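Long-range contacts in agmatinase (Deinococcus radiodurans, PDB 1WOG), which probably hydrolyses agmatine to putrescine and urea with a pair of manganese ions in each subunit: residues Q141-L146 / D229-D234; Y225-V230 / G269-E274. One frame throughout, in Å; residues are numbered along the deposited sequence.

Interaction 1 (Q141-L146 / D229-D234); sequences QLDAHL and DVDGFD. With MN (manganese (II) ion), chain H; MN (manganese (II) ion), chain G; 16D (hexane-1,6-diamine), chain I.
Asp143 and Asp229 both bridge the two manganese ions. CB of Asp143 lies 4.0 Å from CB of Asp229; beyond it, CG is about equally far from the two metals. With CG anti to the backbone N (chi1 -155°), the carboxylate spreads across the pair: OD1 binds the chain H manganese at 2.2 Å and OD2 binds the chain G manganese at 2.1 Å. OD1 also takes the backbone N-H of His145 from above the carboxylate plane, which makes an Asx turn, while OD2 accepts a hydrogen bond from NE2 of Gln141, which also lies out of that plane. Asp229 bridges differently, through OD2 alone, 2.3 Å from the chain H ion and 2.2 Å from the chain G ion. Its OD1 instead accepts the backbone N-H of Asp231 in a second Asx turn. This is the binuclear manganese centre of the arginase fold, built on loops that leave the C-terminal ends of neighbouring parallel strands; His121 and Asp147 complete the protein ligands of the chain G ion. Asp231 grips the chain H ion with both oxygens, and OD1 takes the N-H of Ala144 as well (3.2 Å, 167° at the hydrogen), nearly in line with its own C-O bond. His145 adds ND1 at 2.2 Å; its ring stands 77° from the Asp231 carboxylate and meets OD2 edge-on, while C4 of hexane-1,6-diamine lies over one ring face. Further back, Asp229 N donates to Leu142 O, and Gly232 CA comes within 3.8 Å of Asp143 C, where a CB would run into Asp143 N.

Interaction 2 (Y225-V230 / G269-E274); sequences YFSVDV and GLDLVE. With MN (manganese (II) ion), chain G; MN (manganese (II) ion), chain H; 16D (hexane-1,6-diamine), chain I.
The buried carboxylate of Asp271 reaches from its own strand to the parallel one beside it, taking a hydroxyl on each oxygen. Tyr225 OH gives a hydrogen bond to OD2 (2.7 Å), arriving on the anti side, and Ser227 OG gives one to OD1 (2.9 Å) on the syn lone pair. CG of Asp271 stands between its backbone N and carbonyl carbon (chi1 68°), which brings the carboxylate close to strand 225-229; the tyrosine ring meets OD2 with its edge, its plane 75° from the carboxylate. Ser124 also bonds OD2. A phenylalanine in place of Tyr225 would probably leave OD2 with one donor fewer and the carboxylate less firmly held. Ser227 OG bonds NE2 of the manganese ligand His121, a second-shell link to the metals. The backbones pair in register from Phe226 N to Gly269 O as far as Val230 N to Val273 O. On the other face, Phe226 CB packs on Leu270 CD1 and Val228 CG1 on Leu272 CD2. Helix 284-302 covers that face through Met289 and Thr296, helix 124-128 lies against Tyr225 and Asp271, and strand 137-142 flanks strand 223-229 on the side away from strand 266-273.

Going from the N terminus, strand 137-142 leads into 141-146, and interaction 1 closes when 229-234 arrives after 82 intervening residues. Strand 223-229 carries residues 225-230 straight into that closing segment, so Asp229 and Val230 belong to both contacts. Interaction 2 then closes a shorter loop, through helix 251-264, when strand 266-273 returns beside strand 223-229 in a beta-alpha-beta unit. It opens just before interaction 1 closes, so the two loops cross by a short overlap, and neither lies within the other. Together they tie three adjacent strands of the parallel sheet, with 223-229 in the middle; Leu142 N probably bonds Ser227 O, and Phe233 CE1 packs on Val228 CG1.

Interaction 1 (Q141-L146 / D229-D234)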
# COMPACT_ATOMS: atom_id res chain seq x y z
N GLN A 141 9.02 32.02 -2.00
CA GLN A 141 8.70 30.67 -2.45
C GLN A 141 9.65 29.59 -1.92
O GLN A 141 10.87 29.71 -2.08
CB GLN A 141 8.70 30.69 -3.99
CG GLN A 141 8.93 29.37 -4.69
CD GLN A 141 9.21 29.56 -6.18
OE1 GLN A 141 9.55 30.66 -6.63
NE2 GLN A 141 9.09 28.49 -6.95
N LEU A 142 9.10 28.56 -1.29
CA LEU A 142 9.91 27.43 -0.81
C LEU A 142 9.72 26.39 -1.90
O LEU A 142 8.58 26.03 -2.21
CB LEU A 142 9.38 26.90 0.52
CG LEU A 142 9.43 27.87 1.71
CD1 LEU A 142 9.02 27.14 2.97
CD2 LEU A 142 10.83 28.43 1.87
N ASP A 143 10.81 25.89 -2.47
CA ASP A 143 10.66 24.96 -3.59
C ASP A 143 12.01 24.38 -3.95
O ASP A 143 13.03 25.03 -3.76
CB ASP A 143 10.13 25.76 -4.80
CG ASP A 143 9.38 24.91 -5.82
OD1 ASP A 143 9.79 23.76 -6.09
OD2 ASP A 143 8.38 25.42 -6.36
N ALA A 144 12.01 23.16 -4.47
CA ALA A 144 13.24 22.55 -4.92
C ALA A 144 13.45 23.05 -6.34
O ALA A 144 14.55 22.98 -6.87
CB ALA A 144 13.11 21.03 -4.92
N HIS A 145 12.38 23.56 -6.95
CA HIS A 145 12.44 24.04 -8.34
C HIS A 145 12.14 25.54 -8.47
O HIS A 145 11.50 26.13 -7.60
CB HIS A 145 11.45 23.24 -9.20
CG HIS A 145 11.44 21.77 -8.92
ND1 HIS A 145 10.59 21.19 -8.00
CD2 HIS A 145 12.20 20.76 -9.42
CE1 HIS A 145 10.82 19.89 -7.95
NE2 HIS A 145 11.79 19.61 -8.80
N LEU A 146 12.60 26.16 -9.56
CA LEU A 146 12.39 27.59 -9.76
C LEU A 146 11.00 27.95 -10.28
O LEU A 146 10.41 28.94 -9.84
CB LEU A 146 13.47 28.15 -10.70
CG LEU A 146 13.51 29.67 -10.86
CD1 LEU A 146 13.84 30.33 -9.53
CD2 LEU A 146 14.56 30.05 -11.91
N ASP A 229 5.80 25.03 -1.86
CA ASP A 229 5.76 23.80 -2.66
C ASP A 229 6.35 22.78 -1.70
O ASP A 229 7.51 22.91 -1.29
CB ASP A 229 6.67 23.94 -3.89
CG ASP A 229 6.70 22.69 -4.74
OD1 ASP A 229 6.54 21.58 -4.19
OD2 ASP A 229 6.90 22.81 -5.97
N VAL A 230 5.58 21.76 -1.33
CA VAL A 230 6.07 20.77 -0.38
C VAL A 230 7.36 20.07 -0.79
O VAL A 230 8.08 19.56 0.09
CB VAL A 230 4.99 19.69 -0.06
CG1 VAL A 230 3.68 20.36 0.31
CG2 VAL A 230 4.79 18.76 -1.24
N ASP A 231 7.68 20.03 -2.08
CA ASP A 231 8.91 19.35 -2.46
C ASP A 231 10.16 20.15 -2.10
O ASP A 231 11.29 19.71 -2.33
CB ASP A 231 8.93 18.91 -3.95
CG ASP A 231 8.92 20.07 -4.94
OD1 ASP A 231 9.50 21.13 -4.67
OD2 ASP A 231 8.34 19.87 -6.03
N GLY A 232 9.95 21.32 -1.50
CA GLY A 232 11.08 22.12 -1.05
C GLY A 232 11.62 21.40 0.17
O GLY A 232 12.81 21.48 0.50
N PHE A 233 10.74 20.66 0.85
CA PHE A 233 11.13 19.91 2.04
C PHE A 233 11.79 18.60 1.63
O PHE A 233 11.50 18.06 0.57
CB PHE A 233 9.91 19.60 2.92
CG PHE A 233 9.34 20.82 3.58
CD1 PHE A 233 8.28 21.51 3.01
CD2 PHE A 233 9.91 21.31 4.76
CE1 PHE A 233 7.79 22.68 3.60
CE2 PHE A 233 9.43 22.47 5.35
CZ PHE A 233 8.37 23.16 4.77
N ASP A 234 12.68 18.10 2.48
CA ASP A 234 13.37 16.85 2.22
C ASP A 234 12.36 15.71 2.02
O ASP A 234 11.41 15.59 2.79
CB ASP A 234 14.31 16.53 3.38
CG ASP A 234 15.32 15.44 3.04
OD1 ASP A 234 14.93 14.26 2.99
OD2 ASP A 234 16.49 15.78 2.82
MN MN H . 8.87 21.88 -6.78
MN MN G . 7.01 24.36 -7.55
N1 16D I . 11.21 25.08 -12.86
C1 16D I . 11.05 23.87 -13.73
C2 16D I . 10.54 22.67 -12.90
C3 16D I . 9.44 23.05 -11.97
C4 16D I . 8.53 21.94 -11.60
C5 16D I . 7.52 22.50 -10.71
C6 16D I . 7.13 21.98 -9.56
N2 16D I . 7.34 20.69 -9.34

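Interaction 2 (Y225-V230 / G269-E274)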
# COMPACT_ATOMS: atom_id res chain seq x y z
N TYR A 225 3.60 37.38 -0.31
CA TYR A 225 2.71 36.26 -0.58
C TYR A 225 3.60 35.03 -0.43
O TYR A 225 4.68 34.98 -1.02
CB TYR A 225 2.19 36.34 -2.02
CG TYR A 225 1.34 35.16 -2.46
CD1 TYR A 225 -0.06 35.22 -2.41
CD2 TYR A 225 1.93 34.00 -2.97
CE1 TYR A 225 -0.84 34.16 -2.85
CE2 TYR A 225 1.16 32.93 -3.42
CZ TYR A 225 -0.23 33.02 -3.36
OH TYR A 225 -1.00 31.97 -3.81
N PHE A 226 3.16 34.05 0.36
CA PHE A 226 3.92 32.82 0.57
C PHE A 226 3.46 31.72 -0.37
O PHE A 226 2.27 31.41 -0.44
CB PHE A 226 3.73 32.29 2.00
CG PHE A 226 4.46 33.08 3.05
CD1 PHE A 226 3.80 33.47 4.21
CD2 PHE A 226 5.80 33.38 2.91
CE1 PHE A 226 4.47 34.15 5.22
CE2 PHE A 226 6.49 34.07 3.91
CZ PHE A 226 5.82 34.45 5.07
N SER A 227 4.41 31.13 -1.09
CA SER A 227 4.08 30.01 -1.96
C SER A 227 4.93 28.84 -1.49
O SER A 227 6.15 28.81 -1.69
CB SER A 227 4.39 30.32 -3.43
OG SER A 227 3.93 29.25 -4.23
N VAL A 228 4.29 27.87 -0.84
CA VAL A 228 5.00 26.71 -0.33
C VAL A 228 4.76 25.45 -1.15
O VAL A 228 3.66 24.90 -1.17
CB VAL A 228 4.59 26.42 1.14
CG1 VAL A 228 5.41 25.24 1.70
CG2 VAL A 228 4.81 27.67 1.99
N ASP A 229 5.80 25.03 -1.86
CA ASP A 229 5.76 23.80 -2.66
C ASP A 229 6.35 22.78 -1.70
O ASP A 229 7.51 22.91 -1.29
CB ASP A 229 6.67 23.94 -3.89
CG ASP A 229 6.70 22.69 -4.74
OD1 ASP A 229 6.54 21.58 -4.19
OD2 ASP A 229 6.90 22.81 -5.97
N VAL A 230 5.58 21.76 -1.33
CA VAL A 230 6.07 20.77 -0.38
C VAL A 230 7.36 20.07 -0.79
O VAL A 230 8.08 19.56 0.09
CB VAL A 230 4.99 19.69 -0.06
CG1 VAL A 230 3.68 20.36 0.31
CG2 VAL A 230 4.79 18.76 -1.24
N GLY A 269 -1.10 36.58 1.85
CA GLY A 269 -1.70 35.31 1.49
C GLY A 269 -0.67 34.20 1.43
O GLY A 269 0.53 34.45 1.49
N LEU A 270 -1.15 32.97 1.29
CA LEU A 270 -0.26 31.82 1.22
C LEU A 270 -0.90 30.66 0.50
O LEU A 270 -2.11 30.45 0.61
CB LEU A 270 0.14 31.39 2.64
CG LEU A 270 0.88 30.05 2.84
CD1 LEU A 270 1.65 30.09 4.15
CD2 LEU A 270 -0.11 28.89 2.84
N ASP A 271 -0.09 29.93 -0.27
CA ASP A 271 -0.60 28.74 -0.93
C ASP A 271 0.31 27.57 -0.57
O ASP A 271 1.49 27.75 -0.24
CB ASP A 271 -0.78 28.90 -2.46
CG ASP A 271 0.52 29.05 -3.23
OD1 ASP A 271 1.54 28.39 -2.92
OD2 ASP A 271 0.50 29.82 -4.22
N LEU A 272 -0.28 26.38 -0.56
CA LEU A 272 0.40 25.14 -0.21
C LEU A 272 0.11 24.24 -1.39
O LEU A 272 -1.03 23.80 -1.58
CB LEU A 272 -0.22 24.57 1.07
CG LEU A 272 0.48 23.44 1.83
CD1 LEU A 272 0.59 22.18 0.99
CD2 LEU A 272 1.85 23.94 2.24
N VAL A 273 1.14 23.96 -2.18
CA VAL A 273 0.98 23.15 -3.39
C VAL A 273 1.87 21.92 -3.50
O VAL A 273 2.79 21.72 -2.71
CB VAL A 273 1.24 24.02 -4.64
CG1 VAL A 273 0.31 25.23 -4.66
CG2 VAL A 273 2.70 24.49 -4.65
N GLU A 274 1.55 21.10 -4.50
CA GLU A 274 2.26 19.87 -4.85
C GLU A 274 2.20 18.70 -3.86
O GLU A 274 2.94 17.73 -3.98
CB GLU A 274 3.73 20.17 -5.20
CG GLU A 274 3.93 21.06 -6.44
CD GLU A 274 3.51 20.41 -7.76
OE1 GLU A 274 3.17 19.21 -7.78
OE2 GLU A 274 3.52 21.11 -8.80
MN MN G . 7.01 24.36 -7.55
MN MN H . 8.87 21.88 -6.78
N1 16D I . 11.21 25.08 -12.86
C1 16D I . 11.05 23.87 -13.73
C2 16D I . 10.54 22.67 -12.90
C3 16D I . 9.44 23.05 -11.97
C4 16D I . 8.53 21.94 -11.60
C5 16D I . 7.52 22.50 -10.71
C6 16D I . 7.13 21.98 -9.56
N2 16D I . 7.34 20.69 -9.34